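Local coordinates for protein catalase-3 (Neurospora crassa, PDB 3EJ6) that uses heme to convert hydrogen peroxide into dioxygen and water, probably protecting the cell from peroxide damage, at residues P451-N456 with N520-V525; G241-V246 with K672-L677; Q489-S494 with T515-N520; Q282-D287 with E306-Q311. One frame throughout, in Å; residues are numbered along the deposited sequence.

Contact 1 of 4, residues P451-N456 with N520-V525; sequences PRLFFN and NVTRGV. With NAG (2-acetamido-2-deoxy-beta-D-glucopyranose), chain E.
Leu453 and Asn456 of helix 449-456, part of the catalase-related helical region, pack against a linker whose Asn520-Val521-Thr522 is a glycosylated N-X-T sequon. The linker, which leads on toward the C-terminal domain, is held mainly by helix side chains. On Leu453, with CG anti to the backbone N (chi1 -174°), branch CD1 is carried onto the linker, 3.2 Å from Asn520 O and 3.7 Å from Asn520 CB. Leu453 CG meets the methyl CG2 of Thr522 at 4.2 Å, the two side chains crossing at about a right angle, while the Thr522 hydroxyl bonds to Glu306. Asn456 works as a two-ended amide; its CG, anti to the carbonyl carbon (chi1 -75°), directs the amide to the linker. Its ND2 makes a weak hydrogen bond to Asn520 O (3.3 Å) and its stronger one to His518 O, and OD1 accepts from Arg452 NE at 3.1 Å, the donor tilted 27° from the carbonyl plane. Bonds at both ends should fix the amide's rotation. A leucine in its place would probably leave the carbonyls of His518 and Asn520 without this donor and Arg452 NE without its acceptor. The Phe454 ring, stacked with Trp198, slides past Val525 in the opposite direction, CD1 to CB 3.9 Å. The Asn520 side chain leads away from helix 449-456 to the sugar, where ND2 is bonded covalently to NAG C1 at 1.5 Å.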
# COMPACT_ATOMS: atom_id res chain seq x y z
N PRO A 451 -40.70 -17.00 -1.12
CA PRO A 451 -41.06 -15.83 -1.94
C PRO A 451 -42.57 -15.63 -2.08
O PRO A 451 -43.06 -14.50 -1.96
CB PRO A 451 -40.45 -16.16 -3.30
CG PRO A 451 -39.31 -17.03 -3.00
CD PRO A 451 -39.65 -17.80 -1.76
N ARG A 452 -43.30 -16.72 -2.33
CA ARG A 452 -44.76 -16.68 -2.39
C ARG A 452 -45.37 -16.37 -1.02
O ARG A 452 -46.35 -15.62 -0.93
CB ARG A 452 -45.31 -18.01 -2.93
CG ARG A 452 -46.84 -18.09 -3.01
CD ARG A 452 -47.44 -17.04 -3.94
NE ARG A 452 -48.89 -17.15 -4.04
CZ ARG A 452 -49.56 -18.05 -4.76
NH1 ARG A 452 -48.91 -18.97 -5.46
NH2 ARG A 452 -50.89 -18.03 -4.76
N LEU A 453 -44.80 -16.95 0.03
CA LEU A 453 -45.23 -16.70 1.41
C LEU A 453 -45.10 -15.22 1.77
O LEU A 453 -45.96 -14.67 2.47
CB LEU A 453 -44.41 -17.55 2.39
CG LEU A 453 -44.82 -17.50 3.87
CD1 LEU A 453 -46.24 -18.01 4.07
CD2 LEU A 453 -43.85 -18.31 4.71
N PHE A 454 -44.04 -14.58 1.30
CA PHE A 454 -43.83 -13.15 1.52
C PHE A 454 -44.86 -12.32 0.75
O PHE A 454 -45.44 -11.38 1.30
CB PHE A 454 -42.42 -12.73 1.10
CG PHE A 454 -42.20 -11.24 1.08
CD1 PHE A 454 -42.07 -10.53 2.26
CD2 PHE A 454 -42.13 -10.55 -0.13
CE1 PHE A 454 -41.88 -9.16 2.25
CE2 PHE A 454 -41.94 -9.18 -0.15
CZ PHE A 454 -41.81 -8.48 1.04
N PHE A 455 -45.08 -12.67 -0.51
CA PHE A 455 -46.05 -11.98 -1.37
C PHE A 455 -47.49 -12.12 -0.85
O PHE A 455 -48.28 -11.19 -0.94
CB PHE A 455 -45.97 -12.48 -2.81
CG PHE A 455 -46.80 -11.70 -3.78
CD1 PHE A 455 -46.33 -10.51 -4.33
CD2 PHE A 455 -48.07 -12.15 -4.15
CE1 PHE A 455 -47.10 -9.78 -5.22
CE2 PHE A 455 -48.84 -11.43 -5.05
CZ PHE A 455 -48.36 -10.24 -5.59
N ASN A 456 -47.81 -13.30 -0.32
CA ASN A 456 -49.13 -13.56 0.28
C ASN A 456 -49.39 -12.71 1.52
O ASN A 456 -50.53 -12.32 1.79
CB ASN A 456 -49.28 -15.04 0.64
CG ASN A 456 -49.52 -15.92 -0.57
OD1 ASN A 456 -49.87 -15.44 -1.65
ND2 ASN A 456 -49.33 -17.22 -0.40
N ASN A 520 -50.58 -19.83 2.29
CA ASN A 520 -50.12 -19.56 3.66
C ASN A 520 -49.68 -18.10 3.85
O ASN A 520 -49.18 -17.47 2.92
CB ASN A 520 -48.98 -20.50 4.05
CG ASN A 520 -49.48 -21.86 4.52
OD1 ASN A 520 -50.58 -22.30 4.18
ND2 ASN A 520 -48.66 -22.53 5.34
N VAL A 521 -49.87 -17.60 5.07
CA VAL A 521 -49.55 -16.21 5.41
C VAL A 521 -48.82 -16.14 6.76
O VAL A 521 -49.06 -16.97 7.64
CB VAL A 521 -50.84 -15.35 5.49
CG1 VAL A 521 -50.50 -13.89 5.75
CG2 VAL A 521 -51.66 -15.49 4.22
N THR A 522 -47.94 -15.15 6.90
CA THR A 522 -47.16 -14.95 8.12
C THR A 522 -47.21 -13.49 8.59
O THR A 522 -47.50 -12.59 7.80
CB THR A 522 -45.68 -15.37 7.91
OG1 THR A 522 -44.95 -15.19 9.13
CG2 THR A 522 -45.04 -14.54 6.80
N ARG A 523 -46.92 -13.28 9.87
CA ARG A 523 -47.00 -11.95 10.49
C ARG A 523 -45.76 -11.09 10.23
O ARG A 523 -44.66 -11.61 10.02
CB ARG A 523 -47.18 -12.07 12.00
CG ARG A 523 -48.37 -12.90 12.47
CD ARG A 523 -48.71 -12.61 13.93
NE ARG A 523 -47.54 -12.70 14.81
CZ ARG A 523 -47.24 -13.72 15.62
NH1 ARG A 523 -48.03 -14.79 15.70
NH2 ARG A 523 -46.15 -13.66 16.36
N GLY A 524 -45.96 -9.78 10.23
CA GLY A 524 -44.87 -8.81 10.38
C GLY A 524 -43.99 -8.50 9.17
O GLY A 524 -43.01 -7.76 9.30
N VAL A 525 -44.33 -9.04 8.01
CA VAL A 525 -43.54 -8.80 6.79
C VAL A 525 -43.93 -7.49 6.10
O VAL A 525 -43.15 -6.93 5.34
CB VAL A 525 -43.68 -9.95 5.78
CG1 VAL A 525 -43.34 -11.29 6.43
CG2 VAL A 525 -45.07 -9.98 5.18
C1 NAG E . -48.48 -23.92 4.95
C2 NAG E . -48.86 -25.16 5.76
C3 NAG E . -48.09 -26.39 5.29
C4 NAG E . -48.03 -26.48 3.77
C5 NAG E . -47.63 -25.15 3.15
C6 NAG E . -47.60 -25.21 1.62
C7 NAG E . -49.51 -24.34 7.95
C8 NAG E . -50.63 -25.20 8.46
N2 NAG E . -48.61 -24.93 7.17
O3 NAG E . -48.71 -27.55 5.80
O4 NAG E . -47.11 -27.49 3.40
O5 NAG E . -48.55 -24.17 3.56
O6 NAG E . -46.29 -25.01 1.16
O7 NAG E . -49.46 -23.15 8.26

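Contact 2 of 4, residues G241-V246 with K672-L677; sequences GKAALV and KVFKFL
The ring of Phe674 lies with one face against the methyl of Ala243, joining the end of helix 660-673 in the C-terminal domain to the loop that links strand 229-238 with helix 247-256 in the catalase core. Ala243 CB sits 4.1 Å from the centroid of the Phe674 ring and 17° off its normal, a CH-pi contact that is off-centre, nearer CE2 and CZ. The next residue uses another side of the same ring: Ala244 O lies at the edge and in the plane, 3.6 Å from Phe674 CE2. Phe674 is the first residue to leave the helix, and it does so with positive phi. Beside it Lys675, kinked at its second torsion (69°), crosses Val246 obliquely, bringing CE to 3.9 Å from Val246 CG1 and 4.0 Å from Ala244 O. Its ammonium end passes on toward helix 247-256, where NZ forms a salt bridge with Glu249 and a weak hydrogen bond with Trp629 O; Leu245 CD2 stands 4.2 Å from that NZ. The two segments thus meet without hydrogen bonds, through carbon contacts mixed with approaches to Ala244 O, and the lysine charge that passes through this buried interface is probably made tolerable by the carboxylate of Glu249.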
# COMPACT_ATOMS: atom_id res chain seq x y z
N GLY A 241 -41.12 2.49 14.29
CA GLY A 241 -42.06 1.85 13.37
C GLY A 241 -41.53 1.83 11.95
O GLY A 241 -40.74 2.69 11.56
N LYS A 242 -41.96 0.83 11.18
CA LYS A 242 -41.53 0.70 9.79
C LYS A 242 -42.29 1.67 8.89
O LYS A 242 -43.50 1.84 9.02
CB LYS A 242 -41.74 -0.74 9.30
CG LYS A 242 -40.76 -1.74 9.89
CD LYS A 242 -40.88 -3.11 9.23
CE LYS A 242 -42.14 -3.84 9.67
NZ LYS A 242 -42.24 -5.18 9.03
N ALA A 243 -41.56 2.30 7.97
CA ALA A 243 -42.13 3.24 7.01
C ALA A 243 -41.31 3.23 5.72
O ALA A 243 -40.09 3.06 5.75
CB ALA A 243 -42.17 4.64 7.60
N ALA A 244 -42.00 3.40 4.59
CA ALA A 244 -41.36 3.35 3.28
C ALA A 244 -41.99 4.34 2.30
O ALA A 244 -43.19 4.61 2.37
CB ALA A 244 -41.43 1.94 2.71
N LEU A 245 -41.17 4.87 1.40
CA LEU A 245 -41.62 5.80 0.37
C LEU A 245 -42.15 5.04 -0.84
O LEU A 245 -42.07 3.81 -0.90
CB LEU A 245 -40.47 6.71 -0.07
CG LEU A 245 -39.76 7.50 1.04
CD1 LEU A 245 -38.59 8.28 0.47
CD2 LEU A 245 -40.72 8.43 1.76
N VAL A 246 -42.69 5.79 -1.80
CA VAL A 246 -43.06 5.23 -3.11
C VAL A 246 -41.90 5.44 -4.09
O VAL A 246 -41.03 6.27 -3.85
CB VAL A 246 -44.36 5.86 -3.66
CG1 VAL A 246 -45.52 5.58 -2.72
CG2 VAL A 246 -44.19 7.35 -3.90
N LYS A 672 -49.60 9.46 11.45
CA LYS A 672 -49.55 8.12 12.03
C LYS A 672 -49.89 7.06 10.98
O LYS A 672 -49.31 5.97 10.98
CB LYS A 672 -50.51 8.00 13.22
CG LYS A 672 -50.08 8.80 14.44
CD LYS A 672 -50.89 8.42 15.67
CE LYS A 672 -50.44 9.18 16.90
NZ LYS A 672 -49.04 8.85 17.29
N VAL A 673 -50.84 7.38 10.11
CA VAL A 673 -51.16 6.54 8.96
C VAL A 673 -50.02 6.62 7.94
O VAL A 673 -49.72 5.64 7.25
CB VAL A 673 -52.48 6.96 8.28
CG1 VAL A 673 -52.80 6.05 7.10
CG2 VAL A 673 -53.63 6.95 9.28
N PHE A 674 -49.40 7.79 7.85
CA PHE A 674 -48.19 8.04 7.06
C PHE A 674 -48.46 8.05 5.56
O PHE A 674 -48.29 9.08 4.90
CB PHE A 674 -47.08 7.03 7.40
CG PHE A 674 -45.75 7.34 6.76
CD1 PHE A 674 -44.94 8.35 7.26
CD2 PHE A 674 -45.32 6.62 5.65
CE1 PHE A 674 -43.72 8.64 6.66
CE2 PHE A 674 -44.10 6.90 5.05
CZ PHE A 674 -43.30 7.91 5.55
N LYS A 675 -48.87 6.91 5.02
CA LYS A 675 -49.14 6.77 3.59
C LYS A 675 -50.59 6.32 3.37
O LYS A 675 -51.03 5.33 3.95
CB LYS A 675 -48.18 5.76 2.96
CG LYS A 675 -47.57 6.22 1.64
CD LYS A 675 -46.60 7.38 1.85
CE LYS A 675 -45.55 7.43 0.76
NZ LYS A 675 -44.81 8.73 0.76
N PHE A 676 -51.32 7.07 2.54
CA PHE A 676 -52.69 6.73 2.18
C PHE A 676 -52.72 5.94 0.88
O PHE A 676 -52.62 6.51 -0.21
CB PHE A 676 -53.55 8.00 2.08
CG PHE A 676 -53.89 8.60 3.42
CD1 PHE A 676 -53.03 9.51 4.02
CD2 PHE A 676 -55.06 8.25 4.07
CE1 PHE A 676 -53.33 10.06 5.26
CE2 PHE A 676 -55.38 8.80 5.31
CZ PHE A 676 -54.51 9.71 5.90
N LEU A 677 -52.86 4.62 1.00
CA LEU A 677 -52.72 3.69 -0.13
C LEU A 677 -53.91 3.66 -1.09
O LEU A 677 -53.82 3.08 -2.17
CB LEU A 677 -52.46 2.27 0.40
CG LEU A 677 -51.27 2.10 1.34
CD1 LEU A 677 -51.16 0.64 1.78
CD2 LEU A 677 -49.97 2.55 0.69

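Contact 3 of 4, residues Q489-S494 with T515-N520; sequences QLNKIS and TYYHNN. With NAG (2-acetamido-2-deoxy-beta-D-glucopyranose), chain E.
The last turn of helix 480-493 takes the phenol of Tyr517 at its terminal carbonyls. With CG anti to its own carbonyl carbon (chi1 -62°), Tyr517 sends its ring to this helix end. Tyr517 OH donates to Asn491 O in a short 2.5 Å bond that runs nearly along the C=O axis (161°), and the same hydroxyl is bonded to the backbone N of Asp513. The acceptor lies at the ring edge, in plane, while the ring's CE2 and CD2 come against the following carbonyls: CE2 is 3.5 Å from Lys492 O, and CD2 is equally far from Ile493 O. The Asn491 amide stands 78° from the ring plane and spends its polar atoms on the next parts of the chain, ND2 on Gln511 O and OD1 on Asn495 ND2. This is a helix-to-helix junction of the catalase-related region, for Ser494 is the N-cap of helix 495-505, and the chain beyond that helix folds back to pack where the two helices meet. The returning chain is also joined through water: a molecule donates to Lys492 O at 2.7 Å and weakly accepts from Tyr516 N. Farther on, the His518 ring is used at both nitrogens: NE2 bonds to Thr449 O, and ND1 accepts from Asn520 N, 3.3 Å away in the ring plane. His518 CB also touches the glycan, 3.8 Å from NAG C6.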
# COMPACT_ATOMS: atom_id res chain seq x y z
N GLN A 489 -39.42 -17.76 -14.26
CA GLN A 489 -39.10 -17.94 -12.84
C GLN A 489 -40.17 -17.31 -11.93
O GLN A 489 -40.47 -17.85 -10.87
CB GLN A 489 -37.73 -17.35 -12.53
CG GLN A 489 -36.57 -18.08 -13.20
CD GLN A 489 -36.40 -19.51 -12.72
OE1 GLN A 489 -36.24 -20.43 -13.52
NE2 GLN A 489 -36.44 -19.71 -11.41
N LEU A 490 -40.71 -16.17 -12.35
CA LEU A 490 -41.82 -15.52 -11.62
C LEU A 490 -43.09 -16.38 -11.65
O LEU A 490 -43.86 -16.37 -10.69
CB LEU A 490 -42.12 -14.14 -12.20
CG LEU A 490 -41.14 -13.01 -11.88
CD1 LEU A 490 -41.48 -11.77 -12.68
CD2 LEU A 490 -41.12 -12.70 -10.39
N ASN A 491 -43.30 -17.10 -12.75
CA ASN A 491 -44.46 -17.98 -12.90
C ASN A 491 -44.44 -19.13 -11.90
O ASN A 491 -45.50 -19.61 -11.48
CB ASN A 491 -44.54 -18.52 -14.33
CG ASN A 491 -45.85 -19.23 -14.62
OD1 ASN A 491 -46.93 -18.69 -14.37
ND2 ASN A 491 -45.77 -20.44 -15.15
N LYS A 492 -43.25 -19.59 -11.53
CA LYS A 492 -43.08 -20.64 -10.52
C LYS A 492 -43.48 -20.15 -9.13
O LYS A 492 -43.97 -20.92 -8.31
CB LYS A 492 -41.64 -21.15 -10.50
CG LYS A 492 -41.23 -21.87 -11.78
CD LYS A 492 -39.74 -22.16 -11.79
CE LYS A 492 -39.30 -22.79 -13.11
NZ LYS A 492 -39.91 -24.14 -13.32
N ILE A 493 -43.24 -18.86 -8.86
CA ILE A 493 -43.63 -18.25 -7.59
C ILE A 493 -45.14 -18.03 -7.55
O ILE A 493 -45.82 -18.52 -6.65
CB ILE A 493 -42.92 -16.90 -7.37
CG1 ILE A 493 -41.40 -17.10 -7.31
CG2 ILE A 493 -43.41 -16.24 -6.08
CD1 ILE A 493 -40.62 -15.82 -7.11
N SER A 494 -45.65 -17.30 -8.54
CA SER A 494 -47.09 -17.02 -8.65
C SER A 494 -47.49 -16.79 -10.11
O SER A 494 -46.80 -16.09 -10.85
CB SER A 494 -47.45 -15.80 -7.80
OG SER A 494 -48.80 -15.40 -8.03
N THR A 515 -46.23 -26.10 -9.04
CA THR A 515 -45.41 -26.95 -8.19
C THR A 515 -45.20 -26.35 -6.80
O THR A 515 -44.96 -27.08 -5.83
CB THR A 515 -44.02 -27.19 -8.83
OG1 THR A 515 -44.19 -27.71 -10.15
CG2 THR A 515 -43.20 -28.17 -8.00
N TYR A 516 -45.32 -25.03 -6.70
CA TYR A 516 -44.91 -24.28 -5.51
C TYR A 516 -45.93 -23.23 -5.05
O TYR A 516 -45.61 -22.37 -4.23
CB TYR A 516 -43.56 -23.61 -5.79
CG TYR A 516 -42.42 -24.60 -5.93
CD1 TYR A 516 -41.84 -24.86 -7.17
CD2 TYR A 516 -41.93 -25.27 -4.82
CE1 TYR A 516 -40.79 -25.76 -7.29
CE2 TYR A 516 -40.88 -26.18 -4.93
CZ TYR A 516 -40.32 -26.42 -6.17
OH TYR A 516 -39.28 -27.32 -6.29
N TYR A 517 -47.16 -23.31 -5.57
CA TYR A 517 -48.21 -22.37 -5.20
C TYR A 517 -48.82 -22.75 -3.85
O TYR A 517 -48.99 -23.93 -3.54
CB TYR A 517 -49.32 -22.33 -6.25
CG TYR A 517 -48.91 -21.85 -7.64
CD1 TYR A 517 -49.74 -22.08 -8.73
CD2 TYR A 517 -47.71 -21.18 -7.86
CE1 TYR A 517 -49.39 -21.66 -10.01
CE2 TYR A 517 -47.35 -20.75 -9.13
CZ TYR A 517 -48.19 -21.00 -10.20
OH TYR A 517 -47.84 -20.58 -11.46
N HIS A 518 -49.16 -21.73 -3.06
CA HIS A 518 -49.83 -21.92 -1.78
C HIS A 518 -50.47 -20.61 -1.30
O HIS A 518 -50.24 -19.55 -1.88
CB HIS A 518 -48.86 -22.45 -0.72
CG HIS A 518 -47.75 -21.50 -0.38
ND1 HIS A 518 -47.85 -20.58 0.65
CD2 HIS A 518 -46.52 -21.32 -0.92
CE1 HIS A 518 -46.74 -19.88 0.72
NE2 HIS A 518 -45.91 -20.31 -0.22
N ASN A 519 -51.28 -20.71 -0.24
CA ASN A 519 -52.00 -19.56 0.31
C ASN A 519 -51.67 -19.25 1.78
O ASN A 519 -52.39 -18.49 2.44
CB ASN A 519 -53.51 -19.76 0.16
CG ASN A 519 -53.93 -19.99 -1.29
OD1 ASN A 519 -54.79 -20.83 -1.56
ND2 ASN A 519 -53.33 -19.25 -2.21
N ASN A 520 -50.58 -19.83 2.29
CA ASN A 520 -50.12 -19.56 3.66
C ASN A 520 -49.68 -18.10 3.85
O ASN A 520 -49.18 -17.47 2.92
CB ASN A 520 -48.98 -20.50 4.05
CG ASN A 520 -49.48 -21.86 4.52
OD1 ASN A 520 -50.58 -22.30 4.18
ND2 ASN A 520 -48.66 -22.53 5.34
C1 NAG E . -48.48 -23.92 4.95
C2 NAG E . -48.86 -25.16 5.76
C3 NAG E . -48.09 -26.39 5.29
C4 NAG E . -48.03 -26.48 3.77
C5 NAG E . -47.63 -25.15 3.15
C6 NAG E . -47.60 -25.21 1.62
C7 NAG E . -49.51 -24.34 7.95
C8 NAG E . -50.63 -25.20 8.46
N2 NAG E . -48.61 -24.93 7.17
O3 NAG E . -48.71 -27.55 5.80
O4 NAG E . -47.11 -27.49 3.40
O5 NAG E . -48.55 -24.17 3.56
O6 NAG E . -46.29 -25.01 1.16
O7 NAG E . -49.46 -23.15 8.26
O HOH W 1 -44.46 -23.49 -8.93

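Contact 4 of 4, residues Q282-D287 with E306-Q311; sequences QLIDED and EFAPLQ
Gln282 and Ala308 make the close-packed half of this contact, where the loop leaving strand 276-284 comes back to enter strand 311-320, its antiparallel neighbour in the catalase beta-barrel. The glutamine side chain, extended beyond CG, reaches the Ala308 carbonyl with CG, CD and NE2 all close to that O. Its CG is 3.4 Å from Ala308 O and 3.8 Å from Leu310 CD2, and its NE2 gives Ala308 O a bond that is short at 2.7 Å but weak in angle (120°). The buried amide has further weak partners, Leu303 O for NE2 and His235 NE2 for OE1. With an alanine here, the carbonyl of Ala308 would probably lose this donor and a gap would be likely to open beside Leu310 CD2. Beyond Gln282, Ile284 CG1 only brushes Ala308 CB at 4.5 Å. The other half is looser and nearer solvent: Leu283 crosses exposed Gln311 at about a right angle, CD1 standing 3.5 Å from OE1, and a water fills the join. That water accepts from Leu283 N and from Gln311 NE2 (2.8 Å) and donates to Pro309 O. On the buried side the amide is therefore met by several weak bonds, one of them across the contact, whereas on the more exposed side the two segments are bridged by a water with three hydrogen bonds.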
# COMPACT_ATOMS: atom_id res chain seq x y z
N GLN A 282 -35.03 -15.32 18.25
CA GLN A 282 -35.84 -16.53 18.07
C GLN A 282 -34.98 -17.74 18.44
O GLN A 282 -34.02 -18.05 17.74
CB GLN A 282 -36.32 -16.66 16.63
CG GLN A 282 -37.31 -15.60 16.20
CD GLN A 282 -37.79 -15.81 14.77
OE1 GLN A 282 -37.00 -16.07 13.87
NE2 GLN A 282 -39.09 -15.67 14.56
N LEU A 283 -35.34 -18.41 19.53
CA LEU A 283 -34.55 -19.52 20.06
C LEU A 283 -35.12 -20.87 19.63
O LEU A 283 -36.27 -21.19 19.92
CB LEU A 283 -34.48 -19.45 21.58
CG LEU A 283 -33.78 -18.22 22.17
CD1 LEU A 283 -34.03 -18.12 23.66
CD2 LEU A 283 -32.29 -18.26 21.87
N ILE A 284 -34.30 -21.65 18.93
CA ILE A 284 -34.67 -23.00 18.49
C ILE A 284 -33.67 -24.02 19.02
O ILE A 284 -32.48 -23.74 19.14
CB ILE A 284 -34.70 -23.11 16.94
CG1 ILE A 284 -35.50 -21.96 16.32
CG2 ILE A 284 -35.28 -24.45 16.52
CD1 ILE A 284 -34.68 -20.70 16.08
N ASP A 285 -34.17 -25.21 19.35
CA ASP A 285 -33.32 -26.31 19.81
C ASP A 285 -32.50 -26.89 18.65
O ASP A 285 -32.89 -26.76 17.49
CB ASP A 285 -34.16 -27.42 20.46
CG ASP A 285 -34.88 -26.96 21.72
OD1 ASP A 285 -34.27 -26.21 22.52
OD2 ASP A 285 -36.04 -27.35 21.91
N GLU A 286 -31.38 -27.52 18.98
CA GLU A 286 -30.46 -28.07 17.98
C GLU A 286 -31.10 -29.18 17.14
O GLU A 286 -30.86 -29.28 15.94
CB GLU A 286 -29.20 -28.62 18.65
CG GLU A 286 -28.29 -27.56 19.25
CD GLU A 286 -27.58 -26.70 18.21
OE1 GLU A 286 -26.96 -25.69 18.60
OE2 GLU A 286 -27.64 -27.03 17.01
N ASP A 287 -31.92 -30.00 17.79
CA ASP A 287 -32.56 -31.15 17.14
C ASP A 287 -33.70 -30.74 16.19
O ASP A 287 -34.22 -31.58 15.46
CB ASP A 287 -33.08 -32.15 18.18
CG ASP A 287 -34.14 -31.55 19.10
OD1 ASP A 287 -34.19 -30.32 19.24
OD2 ASP A 287 -34.92 -32.34 19.68
N GLU A 306 -44.82 -17.31 14.16
CA GLU A 306 -45.82 -18.23 14.74
C GLU A 306 -45.21 -19.57 15.18
O GLU A 306 -45.78 -20.26 16.03
CB GLU A 306 -47.03 -18.46 13.81
CG GLU A 306 -46.75 -18.46 12.31
CD GLU A 306 -46.92 -17.08 11.67
OE1 GLU A 306 -48.05 -16.56 11.67
OE2 GLU A 306 -45.91 -16.53 11.18
N PHE A 307 -44.07 -19.94 14.61
CA PHE A 307 -43.32 -21.13 15.04
C PHE A 307 -42.42 -20.81 16.23
O PHE A 307 -42.43 -21.51 17.24
CB PHE A 307 -42.49 -21.70 13.89
CG PHE A 307 -43.30 -22.44 12.86
CD1 PHE A 307 -43.44 -21.93 11.57
CD2 PHE A 307 -43.93 -23.64 13.18
CE1 PHE A 307 -44.19 -22.61 10.62
CE2 PHE A 307 -44.68 -24.32 12.23
CZ PHE A 307 -44.81 -23.81 10.95
N ALA A 308 -41.63 -19.74 16.09
CA ALA A 308 -40.72 -19.28 17.14
C ALA A 308 -40.90 -17.77 17.36
O ALA A 308 -40.39 -16.97 16.57
CB ALA A 308 -39.28 -19.58 16.76
N PRO A 309 -41.64 -17.38 18.42
CA PRO A 309 -41.86 -15.96 18.69
C PRO A 309 -40.60 -15.22 19.13
O PRO A 309 -39.62 -15.84 19.56
CB PRO A 309 -42.88 -15.96 19.84
CG PRO A 309 -43.42 -17.35 19.90
CD PRO A 309 -42.34 -18.23 19.39
N LEU A 310 -40.63 -13.89 19.02
CA LEU A 310 -39.50 -13.04 19.39
C LEU A 310 -39.38 -12.91 20.90
O LEU A 310 -40.38 -12.68 21.59
CB LEU A 310 -39.65 -11.66 18.75
CG LEU A 310 -39.63 -11.60 17.22
CD1 LEU A 310 -40.03 -10.22 16.74
CD2 LEU A 310 -38.27 -12.00 16.68
N GLN A 311 -38.16 -13.04 21.40
CA GLN A 311 -37.85 -12.87 22.82
C GLN A 311 -36.91 -11.68 22.99
O GLN A 311 -35.71 -11.79 22.73
CB GLN A 311 -37.22 -14.13 23.40
CG GLN A 311 -38.14 -15.35 23.38
CD GLN A 311 -37.48 -16.60 23.94
OE1 GLN A 311 -36.81 -16.55 24.98
NE2 GLN A 311 -37.68 -17.73 23.27
O HOH W 2 -38.18 -18.22 20.57

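Overall arrangement
Followed from the N terminus, contact 2 opens first, at residues 241-246, and closes last, at 672-677, so its loop encloses the other three and ties the catalase core to the C-terminal domain. Contact 4 comes next, a short closure between neighbouring barrel strands that is complete before contact 1 begins. Contact 1 then opens at helix 449-456, and contact 3 lies within its loop, joining the end of helix 480-493 to the linker, the two meeting at the shared Asn520. No loops cross. In space the linker is the common thread, since it also touches contact 4 and contact 2, the latter through Gly524 O and Lys242 NZ.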